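PDB 7DRQ: Uly1 from Catenovulum maritimum, which is an ulvan lyase of polysaccharide lyase family 24 and cleaves the algal polysaccharide ulvan, with calcium ions bound in its structure. Local coordinates for residues F16-K21 against G35-Y40. Residues are numbered along the deposited sequence; the frame is centred on the assembly and turned at random.
Sequences FFDGVK and GQKYNY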
# COMPACT_ATOMS: atom_id res chain seq x y z
N PHE A 16 7.05 8.77 -14.80
CA PHE A 16 5.70 9.30 -14.77
C PHE A 16 5.01 8.96 -16.09
O PHE A 16 5.65 8.98 -17.14
CB PHE A 16 5.72 10.82 -14.56
CG PHE A 16 4.36 11.43 -14.41
CD1 PHE A 16 3.74 11.46 -13.16
CD2 PHE A 16 3.72 12.01 -15.49
CE1 PHE A 16 2.49 12.04 -13.01
CE2 PHE A 16 2.47 12.59 -15.35
CZ PHE A 16 1.85 12.60 -14.11
N PHE A 17 3.73 8.63 -16.02
CA PHE A 17 2.96 8.26 -17.20
C PHE A 17 2.34 9.53 -17.78
O PHE A 17 1.27 9.96 -17.36
CB PHE A 17 1.92 7.21 -16.85
CG PHE A 17 2.48 6.03 -16.12
CD1 PHE A 17 3.72 5.51 -16.47
CD2 PHE A 17 1.78 5.43 -15.08
CE1 PHE A 17 4.24 4.41 -15.79
CE2 PHE A 17 2.30 4.32 -14.40
CZ PHE A 17 3.53 3.83 -14.76
N ASP A 18 3.02 10.12 -18.76
CA ASP A 18 2.66 11.43 -19.28
C ASP A 18 1.65 11.38 -20.42
O ASP A 18 1.37 12.42 -21.03
CB ASP A 18 3.92 12.17 -19.74
CG ASP A 18 4.58 11.53 -20.94
OD1 ASP A 18 4.59 10.28 -21.05
OD2 ASP A 18 5.10 12.29 -21.78
N GLY A 19 1.11 10.20 -20.72
CA GLY A 19 0.13 10.05 -21.78
C GLY A 19 -1.30 10.18 -21.29
O GLY A 19 -1.58 10.98 -20.40
N VAL A 20 -2.21 9.39 -21.86
CA VAL A 20 -3.63 9.48 -21.52
C VAL A 20 -4.11 8.16 -20.94
O VAL A 20 -3.46 7.12 -21.05
CB VAL A 20 -4.50 9.90 -22.73
CG1 VAL A 20 -4.01 11.21 -23.31
CG2 VAL A 20 -4.54 8.80 -23.79
N LYS A 21 -5.29 8.22 -20.34
CA LYS A 21 -5.89 7.04 -19.74
C LYS A 21 -6.39 6.07 -20.81
O LYS A 21 -7.01 6.48 -21.79
CB LYS A 21 -7.06 7.45 -18.84
CG LYS A 21 -7.78 6.29 -18.19
CD LYS A 21 -7.43 6.20 -16.74
CE LYS A 21 -8.50 5.44 -15.98
NZ LYS A 21 -8.71 4.12 -16.61
N GLY A 35 7.64 6.73 -30.10
CA GLY A 35 7.35 8.13 -29.97
C GLY A 35 6.09 8.43 -29.20
O GLY A 35 5.81 9.61 -28.94
N GLN A 36 5.32 7.41 -28.81
CA GLN A 36 4.10 7.66 -28.05
C GLN A 36 4.43 8.20 -26.67
O GLN A 36 5.47 7.90 -26.08
CB GLN A 36 3.27 6.38 -27.91
CG GLN A 36 3.87 5.35 -26.93
CD GLN A 36 2.92 4.20 -26.62
OE1 GLN A 36 2.75 3.28 -27.43
NE2 GLN A 36 2.29 4.25 -25.45
N LYS A 37 3.51 9.01 -26.13
CA LYS A 37 3.56 9.32 -24.71
C LYS A 37 3.24 8.06 -23.91
O LYS A 37 2.73 7.06 -24.42
CB LYS A 37 2.57 10.44 -24.38
CG LYS A 37 2.92 11.78 -25.01
CD LYS A 37 1.93 12.87 -24.60
CE LYS A 37 1.94 14.02 -25.60
NZ LYS A 37 1.09 13.73 -26.80
N TYR A 38 3.57 8.11 -22.62
CA TYR A 38 3.42 6.93 -21.75
C TYR A 38 1.99 6.89 -21.22
O TYR A 38 1.66 7.51 -20.21
CB TYR A 38 4.44 6.96 -20.63
CG TYR A 38 4.80 5.60 -20.05
CD1 TYR A 38 3.93 4.52 -20.15
CD2 TYR A 38 6.01 5.41 -19.39
CE1 TYR A 38 4.26 3.27 -19.60
CE2 TYR A 38 6.35 4.18 -18.86
CZ TYR A 38 5.48 3.12 -18.96
OH TYR A 38 5.86 1.91 -18.42
N ASN A 39 1.13 6.16 -21.92
CA ASN A 39 -0.26 6.03 -21.50
C ASN A 39 -0.34 5.15 -20.25
O ASN A 39 0.66 4.61 -19.76
CB ASN A 39 -1.09 5.48 -22.65
CG ASN A 39 -1.00 6.35 -23.88
OD1 ASN A 39 -1.11 7.58 -23.78
ND2 ASN A 39 -0.77 5.74 -25.03
N TYR A 40 -1.56 5.00 -19.72
CA TYR A 40 -1.70 4.33 -18.43
C TYR A 40 -3.13 3.80 -18.28
O TYR A 40 -4.07 4.34 -18.87
CB TYR A 40 -1.34 5.27 -17.28
CG TYR A 40 -2.17 6.54 -17.23
CD1 TYR A 40 -1.79 7.68 -17.94
CD2 TYR A 40 -3.34 6.60 -16.48
CE1 TYR A 40 -2.54 8.85 -17.89
CE2 TYR A 40 -4.11 7.76 -16.43
CZ TYR A 40 -3.70 8.88 -17.14
OH TYR A 40 -4.46 10.03 -17.09
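The edge of the F17 ring is set against the face of Y38 in a T-shaped stack, with the planes at 57° and CD1 of F17 over the centre of the tyrosine ring. Y38, its CG anti to the backbone N (chi1 -155°), extends beside the F17 side chain in the same direction, and its OH reaches the carbonyl of W102 in a weak hydrogen bond. Next to F17, the D18 carboxylate turns to the 35-40 segment: OD1 accepts from Y38 N at 2.9 Å, on its syn side but well out of the carboxylate plane. G19 N bonds to Y38 O from above the carbonyl plane. This loop, which follows strand 3-15 in a fold of beta-propeller type, is joined by a single beta bridge, K21 with Y40, to the short strand 39-40. The N39 side-chain amide adds a bond of its own, OD1 taking V20 N in the carbonyl plane, on a lone pair, and nearly straight (171°). Y40 N donates to V20 O over 3.1 Å. The Y40 ring turns one face to the backbone of V20 and K21, with V20 O and K21 CA both offset toward the rim; K21 CA makes a CH-pi contact 4.0 Å from the ring centroid.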